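Long-range contacts in TlmII (Streptoalloteichus hindustanus, PDB 4HVM), which takes part in tallysomycin biosynthesis as a condensation-domain protein and probably binds phosphopantetheine: residues A[57-62]-A[155-160]; A[171-176]-A[290-295]. One frame throughout, in Å; residues are numbered along the deposited sequence.

Interaction 1. Residues A[57-62]-A[155-160]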
loop_
_atom_site.group_PDB
_atom_site.type_symbol
_atom_site.label_atom_id
_atom_site.label_comp_id
_atom_site.label_asym_id
_atom_site.label_seq_id
_atom_site.Cartn_x
_atom_site.Cartn_y
_atom_site.Cartn_z
ATOM N N ASP A 57 -18.005 16.857 -2.589
ATOM C CA ASP A 57 -19.282 16.244 -2.933
ATOM C C ASP A 57 -19.355 15.945 -4.424
ATOM O O ASP A 57 -19.929 14.938 -4.839
ATOM C CB ASP A 57 -20.440 17.159 -2.531
ATOM C CG ASP A 57 -20.630 17.234 -1.028
ATOM O OD1 ASP A 57 -20.411 16.207 -0.351
ATOM O OD2 ASP A 57 -20.998 18.317 -0.524
ATOM N N GLU A 58 -18.767 16.829 -5.223
ATOM C CA GLU A 58 -18.756 16.675 -6.673
ATOM C C GLU A 58 -17.949 15.446 -7.083
ATOM O O GLU A 58 -18.345 14.703 -7.983
ATOM C CB GLU A 58 -18.185 17.934 -7.331
ATOM C CG GLU A 58 -18.111 17.882 -8.848
ATOM C CD GLU A 58 -17.563 19.164 -9.443
ATOM O OE1 GLU A 58 -17.567 20.198 -8.741
ATOM O OE2 GLU A 58 -17.123 19.136 -10.613
ATOM N N VAL A 59 -16.821 15.237 -6.412
ATOM C CA VAL A 59 -15.960 14.094 -6.695
ATOM C C VAL A 59 -16.594 12.797 -6.206
ATOM O O VAL A 59 -16.523 11.769 -6.886
ATOM C CB VAL A 59 -14.567 14.271 -6.059
ATOM C CG1 VAL A 59 -13.727 13.018 -6.252
ATOM C CG2 VAL A 59 -13.871 15.477 -6.663
ATOM N N LEU A 60 -17.225 12.852 -5.036
ATOM C CA LEU A 60 -17.928 11.693 -4.486
ATOM C C LEU A 60 -19.069 11.255 -5.397
ATOM O O LEU A 60 -19.455 10.087 -5.407
ATOM C CB LEU A 60 -18.469 11.992 -3.083
ATOM C CG LEU A 60 -17.426 12.107 -1.965
ATOM C CD1 LEU A 60 -18.090 12.386 -0.622
ATOM C CD2 LEU A 60 -16.556 10.855 -1.899
ATOM N N ASP A 61 -19.600 12.202 -6.160
ATOM C CA ASP A 61 -20.684 11.923 -7.090
ATOM C C ASP A 61 -20.146 11.337 -8.389
ATOM O O ASP A 61 -20.658 10.336 -8.888
ATOM C CB ASP A 61 -21.473 13.203 -7.380
ATOM C CG ASP A 61 -22.488 13.028 -8.498
ATOM O OD1 ASP A 61 -23.646 12.660 -8.202
ATOM O OD2 ASP A 61 -22.132 13.269 -9.673
ATOM N N ALA A 62 -19.108 11.970 -8.925
ATOM C CA ALA A 62 -18.559 11.601 -10.225
ATOM C C ALA A 62 -17.949 10.203 -10.237
ATOM O O ALA A 62 -17.841 9.580 -11.291
ATOM C CB ALA A 62 -17.533 12.628 -10.677
ATOM N N GLY A 155 -6.473 14.489 -5.167
ATOM C CA GLY A 155 -6.095 15.431 -6.205
ATOM C C GLY A 155 -7.302 15.905 -6.988
ATOM O O GLY A 155 -7.390 17.074 -7.366
ATOM N N ALA A 156 -8.239 14.993 -7.225
ATOM C CA ALA A 156 -9.449 15.306 -7.978
ATOM C C ALA A 156 -10.325 16.332 -7.259
ATOM O O ALA A 156 -10.994 17.144 -7.900
ATOM C CB ALA A 156 -10.241 14.037 -8.259
ATOM N N VAL A 157 -10.319 16.290 -5.930
ATOM C CA VAL A 157 -11.094 17.235 -5.134
ATOM C C VAL A 157 -10.544 18.649 -5.289
ATOM O O VAL A 157 -11.301 19.604 -5.462
ATOM C CB VAL A 157 -11.116 16.843 -3.644
ATOM C CG1 VAL A 157 -11.862 17.889 -2.832
ATOM C CG2 VAL A 157 -11.753 15.471 -3.468
ATOM N N TRP A 158 -9.225 18.778 -5.237
ATOM C CA TRP A 158 -8.590 20.076 -5.431
ATOM C C TRP A 158 -8.749 20.572 -6.865
ATOM O O TRP A 158 -8.805 21.778 -7.111
ATOM C CB TRP A 158 -7.113 20.021 -5.040
ATOM C CG TRP A 158 -6.889 20.092 -3.556
ATOM C CD1 TRP A 158 -6.441 19.093 -2.742
ATOM C CD2 TRP A 158 -7.116 21.227 -2.711
ATOM N NE1 TRP A 158 -6.368 19.538 -1.441
ATOM C CE2 TRP A 158 -6.778 20.846 -1.397
ATOM C CE3 TRP A 158 -7.569 22.529 -2.939
ATOM C CZ2 TRP A 158 -6.880 21.722 -0.315
ATOM C CZ3 TRP A 158 -7.670 23.397 -1.865
ATOM C CH2 TRP A 158 -7.327 22.990 -0.570
ATOM N N GLN A 159 -8.816 19.640 -7.810
ATOM C CA GLN A 159 -9.075 19.992 -9.200
ATOM C C GLN A 159 -10.466 20.599 -9.352
ATOM O O GLN A 159 -10.651 21.575 -10.079
ATOM C CB GLN A 159 -8.937 18.770 -10.112
ATOM C CG GLN A 159 -7.503 18.412 -10.482
ATOM C CD GLN A 159 -7.426 17.329 -11.549
ATOM O OE1 GLN A 159 -8.429 16.697 -11.885
ATOM N NE2 GLN A 159 -6.230 17.115 -12.090
ATOM N N ALA A 160 -11.438 20.012 -8.661
ATOM C CA ALA A 160 -12.812 20.495 -8.702
ATOM C C ALA A 160 -12.921 21.866 -8.051
ATOM O O ALA A 160 -13.753 22.683 -8.445
ATOM C CB ALA A 160 -13.742 19.504 -8.017
#

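Interaction 2. Residues A[171-176]-A[290-295]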
loop_
_atom_site.group_PDB
_atom_site.type_symbol
_atom_site.label_atom_id
_atom_site.label_comp_id
_atom_site.label_asym_id
_atom_site.label_seq_id
_atom_site.Cartn_x
_atom_site.Cartn_y
_atom_site.Cartn_z
ATOM N N ARG A 171 -10.573 7.023 -16.074
ATOM C CA ARG A 171 -11.215 5.825 -16.598
ATOM C C ARG A 171 -11.965 5.111 -15.479
ATOM O O ARG A 171 -11.375 4.777 -14.451
ATOM C CB ARG A 171 -10.169 4.890 -17.200
ATOM C CG ARG A 171 -10.742 3.682 -17.917
ATOM C CD ARG A 171 -9.626 2.789 -18.431
ATOM N NE ARG A 171 -10.124 1.654 -19.199
ATOM C CZ ARG A 171 -9.378 0.617 -19.567
ATOM N NH1 ARG A 171 -8.095 0.564 -19.229
ATOM N NH2 ARG A 171 -9.916 -0.370 -20.270
ATOM N N ASP A 172 -13.260 4.882 -15.682
ATOM C CA ASP A 172 -14.099 4.241 -14.671
ATOM C C ASP A 172 -13.635 2.808 -14.410
ATOM O O ASP A 172 -13.260 2.086 -15.334
ATOM C CB ASP A 172 -15.571 4.267 -15.103
ATOM C CG ASP A 172 -16.535 4.060 -13.940
ATOM O OD1 ASP A 172 -16.218 3.276 -13.018
ATOM O OD2 ASP A 172 -17.617 4.686 -13.952
ATOM N N PHE A 173 -13.659 2.410 -13.141
ATOM C CA PHE A 173 -13.225 1.079 -12.736
ATOM C C PHE A 173 -14.126 -0.007 -13.306
ATOM O O PHE A 173 -13.716 -1.159 -13.434
ATOM C CB PHE A 173 -13.183 0.974 -11.211
ATOM C CG PHE A 173 -12.817 -0.393 -10.708
ATOM C CD1 PHE A 173 -11.506 -0.831 -10.761
ATOM C CD2 PHE A 173 -13.780 -1.239 -10.182
ATOM C CE1 PHE A 173 -11.162 -2.085 -10.302
ATOM C CE2 PHE A 173 -13.441 -2.495 -9.720
ATOM C CZ PHE A 173 -12.129 -2.919 -9.780
ATOM N N ALA A 174 -15.352 0.369 -13.648
ATOM C CA ALA A 174 -16.321 -0.565 -14.205
ATOM C C ALA A 174 -15.807 -1.226 -15.487
ATOM O O ALA A 174 -16.161 -2.364 -15.801
ATOM C CB ALA A 174 -17.634 0.147 -14.465
ATOM N N GLU A 175 -14.963 -0.508 -16.220
ATOM C CA GLU A 175 -14.426 -1.014 -17.479
ATOM C C GLU A 175 -13.399 -2.123 -17.264
ATOM O O GLU A 175 -13.156 -2.930 -18.163
ATOM C CB GLU A 175 -13.798 0.119 -18.295
ATOM C CG GLU A 175 -14.753 1.246 -18.656
ATOM C CD GLU A 175 -14.103 2.300 -19.538
ATOM O OE1 GLU A 175 -12.937 2.103 -19.945
ATOM O OE2 GLU A 175 -14.762 3.324 -19.822
ATOM N N VAL A 176 -12.799 -2.161 -16.078
ATOM C CA VAL A 176 -11.749 -3.134 -15.785
ATOM C C VAL A 176 -12.075 -4.020 -14.584
ATOM O O VAL A 176 -11.209 -4.730 -14.076
ATOM C CB VAL A 176 -10.387 -2.447 -15.546
ATOM C CG1 VAL A 176 -9.936 -1.714 -16.800
ATOM C CG2 VAL A 176 -10.474 -1.491 -14.367
ATOM N N GLY A 290 -5.477 2.165 -17.788
ATOM C CA GLY A 290 -5.505 3.616 -17.772
ATOM C C GLY A 290 -5.388 4.250 -16.399
ATOM O O GLY A 290 -5.076 3.586 -15.408
ATOM N N SER A 291 -5.637 5.554 -16.340
ATOM C CA SER A 291 -5.694 6.254 -15.065
ATOM C C SER A 291 -6.976 5.873 -14.324
ATOM O O SER A 291 -7.914 6.664 -14.224
ATOM C CB SER A 291 -5.611 7.765 -15.275
ATOM O OG SER A 291 -6.538 8.191 -16.255
ATOM N N VAL A 292 -7.005 4.649 -13.809
ATOM C CA VAL A 292 -8.205 4.114 -13.180
ATOM C C VAL A 292 -8.179 4.286 -11.668
ATOM O O VAL A 292 -7.208 3.917 -11.011
ATOM C CB VAL A 292 -8.373 2.611 -13.495
ATOM C CG1 VAL A 292 -9.579 2.036 -12.765
ATOM C CG2 VAL A 292 -8.498 2.395 -14.992
ATOM N N VAL A 293 -9.248 4.857 -11.122
ATOM C CA VAL A 293 -9.417 4.918 -9.676
ATOM C C VAL A 293 -10.043 3.614 -9.208
ATOM O O VAL A 293 -11.171 3.294 -9.581
ATOM C CB VAL A 293 -10.322 6.100 -9.251
ATOM C CG1 VAL A 293 -10.694 6.000 -7.779
ATOM C CG2 VAL A 293 -9.636 7.422 -9.531
ATOM N N GLY A 294 -9.302 2.860 -8.401
ATOM C CA GLY A 294 -9.776 1.587 -7.892
ATOM C C GLY A 294 -8.669 0.650 -7.449
ATOM O O GLY A 294 -7.488 0.999 -7.502
ATOM N N PRO A 295 -9.048 -0.557 -7.006
ATOM C CA PRO A 295 -8.086 -1.571 -6.562
ATOM C C PRO A 295 -7.377 -2.255 -7.729
ATOM O O PRO A 295 -7.930 -3.171 -8.339
ATOM C CB PRO A 295 -8.963 -2.578 -5.816
ATOM C CG PRO A 295 -10.302 -2.454 -6.458
ATOM C CD PRO A 295 -10.443 -1.012 -6.859
#

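Interaction 1. Residues A[57-62]-A[155-160]
Val59 and Val157 mark the place where helix 49-62 and helix 147-161 come together, their CA atoms 6.0 Å apart. Over segments 57-62 and 155-160 the helix axes approach to 9.1 Å at an angle of 121°, so the two helical segments run roughly counter to each other, though well away from antiparallel. No hydrogen bond links the two segments; the evidence is for packing of apolar groups. Val59 does most of this, its side chain entering a triangle made by Ala156, Val157 and Ala160. With CG1 anti to the backbone N (chi1 175°), CG1 is turned to Ala156 CB, 4.1 Å away, while CG2 sits over the backbone of the other helix, 3.6 Å from Val157 CA. In the condensation fold both helices lie against the five-stranded mixed sheet, and Val157 bears this out: it touches Leu124 and Leu136 on two of the strands as well as Leu52 and Ala56 of helix 49-62. Its CG2 meets Val59 CG2 at 3.8 Å. The small Ala160 completes the triangle, with CB 4.3 Å from Val59 CG2. At the margin the extended chain of Glu58 brings its carboxylate end to Ala160, OE1 4.0 Å from Ala160 CB.

Interaction 2. Residues A[171-176]-A[290-295]
An Asx turn and an inverse gamma turn shape the two loops that meet here, Arg171 and Phe173 on one side against Ser291, Val292 and Pro295 on the other. Segment 171-176 follows helix 147-161 of the N-terminal half and 290-295 leads into strand 297-305 of the C-terminal half, so the contact joins the two halves, consistent with the two-lobed build of condensation domains. Asp172 OD1 accepts from Ala174 N to form the Asx turn; the inverse gamma turn is built around Ser291. Arg171 N gives a long but straight hydrogen bond to Ser291 O (3.3 Å, 179° at the hydrogen). Farther out, the stretched Arg171 chain crosses Val292, with CD 3.6 Å from Val292 CG2. Its guanidinium is held in direction by a salt bridge in its own plane, NE to Glu175 OE1 at 2.9 Å, and Val176 CG1 lies over one face.

Phe173 carries the apolar half. With chi1 at 177°, CG points away from the backbone N and the ring is carried out to Val292 CG1, which it meets at its edge, 4.0 Å from CD1; Pro295 lies over one face. Cut back to an alanine, this position would probably lose the face that Pro295 CD packs on and open a gap between Pro295 and Val292. Val176 approaches Val292 tip to tip, CG2 to CG1 at 4.0 Å. The CH-pi contact places Pro295 CD 4.0 Å from the Phe173 ring centroid, 24° off the ring normal.

How the interactions relate
Both segments of interaction 1 come earlier in the chain than either segment of interaction 2. Their centres lie 16 Å apart, both displaced to one side of the middle of the molecule; with about 6 Å between nearest atoms, they do not touch. Helix 147-161 connects them: it supplies segment 155-160 to interaction 1, and in interaction 2 its Met152 touches both Ser291 and Val293, Val153 touches Val293, and Ser149 OG bonds to Gly294 N. The same helix therefore packs against helix 49-62 beside the five-stranded sheet and meets the loop before strand 297-305 of the six-stranded sheet, so one helix is packed on its own half of the chain and also carries the loop that arrives from the other half.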